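Local structure of CalS13 (Micromonospora echinospora, 4ZAS) at residues Ala36-Leu49 and Glu275-Arg287. The protein binds dTDP-4-keto-6-deoxyglucose and is probably a pyridoxal-phosphate-dependent sugar aminotransferase of the DegT/DnrJ/EryC1 family. Numbering follows the deposited sequence.
Sequences AMSPDVSTRVSAVL and EIGGAIGLSNLER
Val41, Val45 and Val48 lie along Ile280, Ala279 and Ile276 in a near-antiparallel helix pair, a worked example of an apolar seam closed at one end by polar bonds. In this chain of a probable DegT/DnrJ/EryC1-family aminotransferase, the axes of segment 41-49 and of segment 275-287, the start of helix 275-305, run at 154° and approach to 8.6 Å.

In the seam, the two branches of Val41 divide the work: CG1, anti to its own N (chi1 173°), meets Ile280 CG1, while CG2 presses on Ser283 CB at 3.5 Å. Val48 straddles Glu275 CB, with CG1 also on Ile276 CG1 and CG2 on Glu275 O and Ala279 CB. Its side chain lies about 4 Å from that of Leu54, which binds dTDP in a structure of this protein, so the pair borders that site. Ile280 packs on Ile276 of the second subunit, so the seam also borders the dimer interface.

Arg44 is a knob among Ala279, Leu282, Ser283 and Glu286. The backbone between Leu282 and Ser283 lies under one face of its guanidinium, while at the edge Glu286 OE1 forms a salt bridge with NH1 (3.4 Å), whose hydrogen bond is weak; the planes are nearly perpendicular.

At the closed end, the Asn284 amide reaches Met37 and Ser38. Its ND2 donates to Thr225 O and weakly to Met37 SD. Ser38 OG accepts from Asp40 N, a capping bond, and weakly from Arg287 NE. The short bond is Ser38 N to Asn284 OD1, 2.7 Å, in the carbonyl plane with an N-H...O angle of 164°.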
loop_
_atom_site.group_PDB
_atom_site.type_symbol
_atom_site.label_atom_id
_atom_site.label_comp_id
_atom_site.label_asym_id
_atom_site.label_seq_id
_atom_site.Cartn_x
_atom_site.Cartn_y
_atom_site.Cartn_z
ATOM N N ALA A 36 -16.288 12.135 6.041
ATOM C CA ALA A 36 -16.229 13.571 6.285
ATOM C C ALA A 36 -15.365 14.277 5.237
ATOM O O ALA A 36 -14.145 14.252 5.313
ATOM C CB ALA A 36 -15.699 13.856 7.681
ATOM N N MET A 37 -16.006 14.917 4.268
ATOM C CA MET A 37 -15.290 15.600 3.203
ATOM C C MET A 37 -15.692 17.074 3.173
ATOM O O MET A 37 -16.865 17.402 3.025
ATOM C CB MET A 37 -15.589 14.961 1.846
ATOM C CG MET A 37 -14.609 15.366 0.762
ATOM S SD MET A 37 -12.983 14.653 1.091
ATOM C CE MET A 37 -13.385 12.924 1.075
ATOM N N SER A 38 -14.723 17.959 3.352
ATOM C CA SER A 38 -14.987 19.378 3.247
ATOM C C SER A 38 -15.487 19.655 1.836
ATOM O O SER A 38 -15.026 19.031 0.882
ATOM C CB SER A 38 -13.731 20.184 3.566
ATOM O OG SER A 38 -13.922 21.551 3.256
ATOM N N PRO A 39 -16.435 20.582 1.687
ATOM C CA PRO A 39 -16.923 20.907 0.337
ATOM C C PRO A 39 -15.883 21.658 -0.504
ATOM O O PRO A 39 -16.086 21.872 -1.692
ATOM C CB PRO A 39 -18.147 21.790 0.609
ATOM C CG PRO A 39 -17.858 22.425 1.943
ATOM C CD PRO A 39 -17.088 21.395 2.730
ATOM N N ASP A 40 -14.787 22.051 0.135
ATOM C CA ASP A 40 -13.738 22.845 -0.490
ATOM C C ASP A 40 -12.683 21.998 -1.206
ATOM O O ASP A 40 -11.815 22.528 -1.903
ATOM C CB ASP A 40 -13.052 23.700 0.580
ATOM C CG ASP A 40 -13.975 24.755 1.172
ATOM O OD1 ASP A 40 -14.827 25.295 0.431
ATOM O OD2 ASP A 40 -13.847 25.043 2.384
ATOM N N VAL A 41 -12.766 20.686 -1.017
ATOM C CA VAL A 41 -11.745 19.753 -1.475
ATOM C C VAL A 41 -11.519 19.818 -2.980
ATOM O O VAL A 41 -10.381 19.769 -3.437
ATOM C CB VAL A 41 -12.095 18.318 -1.056
ATOM C CG1 VAL A 41 -11.145 17.347 -1.674
ATOM C CG2 VAL A 41 -12.017 18.178 0.435
ATOM N N SER A 42 -12.597 19.957 -3.742
ATOM C CA SER A 42 -12.508 19.899 -5.193
ATOM C C SER A 42 -11.492 20.884 -5.756
ATOM O O SER A 42 -10.715 20.538 -6.648
ATOM C CB SER A 42 -13.884 20.171 -5.809
ATOM O OG SER A 42 -13.812 20.333 -7.217
ATOM N N THR A 43 -11.470 22.089 -5.201
ATOM C CA THR A 43 -10.555 23.133 -5.645
ATOM C C THR A 43 -9.091 22.760 -5.407
ATOM O O THR A 43 -8.237 22.921 -6.278
ATOM C CB THR A 43 -10.872 24.443 -4.942
ATOM O OG1 THR A 43 -12.210 24.838 -5.282
ATOM C CG2 THR A 43 -9.906 25.516 -5.373
ATOM N N ARG A 44 -8.806 22.293 -4.202
ATOM C CA ARG A 44 -7.457 21.918 -3.833
ATOM C C ARG A 44 -6.959 20.753 -4.708
ATOM O O ARG A 44 -5.849 20.786 -5.248
ATOM C CB ARG A 44 -7.433 21.550 -2.350
ATOM C CG ARG A 44 -6.941 22.660 -1.438
ATOM C CD ARG A 44 -6.644 22.083 -0.064
ATOM N NE ARG A 44 -5.938 23.014 0.814
ATOM C CZ ARG A 44 -6.522 23.786 1.726
ATOM N NH1 ARG A 44 -7.840 23.751 1.897
ATOM N NH2 ARG A 44 -5.783 24.590 2.477
ATOM N N VAL A 45 -7.813 19.744 -4.862
ATOM C CA VAL A 45 -7.503 18.524 -5.603
ATOM C C VAL A 45 -7.276 18.855 -7.052
ATOM O O VAL A 45 -6.391 18.320 -7.697
ATOM C CB VAL A 45 -8.631 17.483 -5.457
ATOM C CG1 VAL A 45 -8.480 16.351 -6.478
ATOM C CG2 VAL A 45 -8.648 16.941 -4.061
ATOM N N SER A 46 -8.104 19.749 -7.559
ATOM C CA SER A 46 -8.004 20.195 -8.931
ATOM C C SER A 46 -6.639 20.792 -9.208
ATOM O O SER A 46 -6.084 20.574 -10.273
ATOM C CB SER A 46 -9.102 21.215 -9.228
ATOM O OG SER A 46 -9.068 21.619 -10.574
ATOM N N ALA A 47 -6.079 21.502 -8.233
ATOM C CA ALA A 47 -4.752 22.118 -8.382
ATOM C C ALA A 47 -3.641 21.074 -8.528
ATOM O O ALA A 47 -2.728 21.221 -9.342
ATOM C CB ALA A 47 -4.460 23.026 -7.205
ATOM N N VAL A 48 -3.736 20.031 -7.723
ATOM C CA VAL A 48 -2.841 18.898 -7.791
ATOM C C VAL A 48 -2.900 18.248 -9.157
ATOM O O VAL A 48 -1.869 17.872 -9.713
ATOM C CB VAL A 48 -3.194 17.876 -6.716
ATOM C CG1 VAL A 48 -2.748 16.475 -7.129
ATOM C CG2 VAL A 48 -2.586 18.284 -5.412
ATOM N N LEU A 49 -4.115 18.069 -9.672
ATOM C CA LEU A 49 -4.317 17.394 -10.954
ATOM C C LEU A 49 -3.771 18.183 -12.128
ATOM O O LEU A 49 -3.371 17.609 -13.136
ATOM C CB LEU A 49 -5.789 17.097 -11.174
ATOM C CG LEU A 49 -6.235 16.108 -10.108
ATOM C CD1 LEU A 49 -7.732 15.903 -10.175
ATOM C CD2 LEU A 49 -5.453 14.804 -10.183
ATOM N N GLU A 275 -0.159 13.163 -3.824
ATOM C CA GLU A 275 -0.534 14.565 -3.709
ATOM C C GLU A 275 -2.034 14.751 -3.554
ATOM O O GLU A 275 -2.489 15.730 -2.966
ATOM C CB GLU A 275 -0.040 15.346 -4.922
ATOM C CG GLU A 275 1.455 15.468 -4.974
ATOM C CD GLU A 275 1.954 16.415 -3.924
ATOM O OE1 GLU A 275 2.000 17.628 -4.206
ATOM O OE2 GLU A 275 2.303 15.951 -2.820
ATOM N N ILE A 276 -2.803 13.801 -4.061
ATOM C CA ILE A 276 -4.245 13.900 -3.947
ATOM C C ILE A 276 -4.653 13.660 -2.504
ATOM O O ILE A 276 -5.485 14.384 -1.966
ATOM C CB ILE A 276 -4.935 12.947 -4.939
ATOM C CG1 ILE A 276 -4.660 13.439 -6.365
ATOM C CG2 ILE A 276 -6.433 12.933 -4.734
ATOM C CD1 ILE A 276 -4.927 12.433 -7.391
ATOM N N GLY A 277 -4.035 12.680 -1.860
ATOM C CA GLY A 277 -4.276 12.451 -0.446
ATOM C C GLY A 277 -3.897 13.657 0.392
ATOM O O GLY A 277 -4.669 14.112 1.229
ATOM N N GLY A 278 -2.708 14.194 0.152
ATOM C CA GLY A 278 -2.265 15.360 0.879
ATOM C C GLY A 278 -3.219 16.526 0.700
ATOM O O GLY A 278 -3.517 17.225 1.657
ATOM N N ALA A 279 -3.721 16.724 -0.513
ATOM C CA ALA A 279 -4.630 17.838 -0.773
ATOM C C ALA A 279 -5.938 17.713 0.038
ATOM O O ALA A 279 -6.365 18.667 0.698
ATOM C CB ALA A 279 -4.932 17.924 -2.252
ATOM N N ILE A 280 -6.538 16.524 0.009
ATOM C CA ILE A 280 -7.757 16.217 0.752
ATOM C C ILE A 280 -7.541 16.398 2.253
ATOM O O ILE A 280 -8.357 17.008 2.942
ATOM C CB ILE A 280 -8.215 14.802 0.410
ATOM C CG1 ILE A 280 -8.577 14.749 -1.084
ATOM C CG2 ILE A 280 -9.390 14.359 1.300
ATOM C CD1 ILE A 280 -8.712 13.324 -1.629
ATOM N N GLY A 281 -6.424 15.885 2.745
ATOM C CA GLY A 281 -6.038 16.044 4.133
ATOM C C GLY A 281 -5.935 17.486 4.593
ATOM O O GLY A 281 -6.340 17.811 5.707
ATOM N N LEU A 282 -5.344 18.340 3.760
ATOM C CA LEU A 282 -5.219 19.753 4.084
ATOM C C LEU A 282 -6.585 20.439 4.196
ATOM O O LEU A 282 -6.783 21.282 5.070
ATOM C CB LEU A 282 -4.364 20.466 3.039
ATOM C CG LEU A 282 -2.863 20.343 3.240
ATOM C CD1 LEU A 282 -2.149 20.875 2.024
ATOM C CD2 LEU A 282 -2.469 21.125 4.472
ATOM N N SER A 283 -7.500 20.104 3.282
ATOM C CA SER A 283 -8.865 20.621 3.323
ATOM C C SER A 283 -9.586 20.202 4.580
ATOM O O SER A 283 -10.205 21.021 5.268
ATOM C CB SER A 283 -9.686 20.137 2.124
ATOM O OG SER A 283 -9.616 21.041 1.046
ATOM N N ASN A 284 -9.504 18.916 4.878
ATOM C CA ASN A 284 -10.307 18.388 5.951
ATOM C C ASN A 284 -9.745 18.759 7.302
ATOM O O ASN A 284 -10.478 18.745 8.293
ATOM C CB ASN A 284 -10.452 16.881 5.806
ATOM C CG ASN A 284 -11.404 16.515 4.695
ATOM O OD1 ASN A 284 -12.305 17.288 4.366
ATOM N ND2 ASN A 284 -11.213 15.348 4.105
ATOM N N LEU A 285 -8.467 19.131 7.348
ATOM C CA LEU A 285 -7.904 19.606 8.607
ATOM C C LEU A 285 -8.621 20.868 9.081
ATOM O O LEU A 285 -8.739 21.114 10.287
ATOM C CB LEU A 285 -6.413 19.872 8.489
ATOM C CG LEU A 285 -5.563 18.622 8.672
ATOM C CD1 LEU A 285 -4.104 18.961 8.390
ATOM C CD2 LEU A 285 -5.726 18.010 10.031
ATOM N N GLU A 286 -9.114 21.652 8.127
ATOM C CA GLU A 286 -9.805 22.896 8.443
ATOM C C GLU A 286 -11.163 22.668 9.101
ATOM O O GLU A 286 -11.719 23.588 9.680
ATOM C CB GLU A 286 -10.021 23.718 7.175
ATOM C CG GLU A 286 -8.766 24.251 6.531
ATOM C CD GLU A 286 -9.065 24.924 5.200
ATOM O OE1 GLU A 286 -9.971 24.441 4.484
ATOM O OE2 GLU A 286 -8.404 25.934 4.871
ATOM N N ARG A 287 -11.719 21.466 8.975
ATOM C CA ARG A 287 -13.063 21.246 9.481
ATOM C C ARG A 287 -13.128 20.219 10.610
ATOM O O ARG A 287 -14.164 20.053 11.253
ATOM C CB ARG A 287 -13.977 20.836 8.324
ATOM C CG ARG A 287 -14.097 21.967 7.323
ATOM C CD ARG A 287 -15.379 21.975 6.540
ATOM N NE ARG A 287 -15.482 23.205 5.751
ATOM C CZ ARG A 287 -15.988 24.356 6.188
ATOM N NH1 ARG A 287 -16.439 24.466 7.431
ATOM N NH2 ARG A 287 -16.031 25.407 5.378
#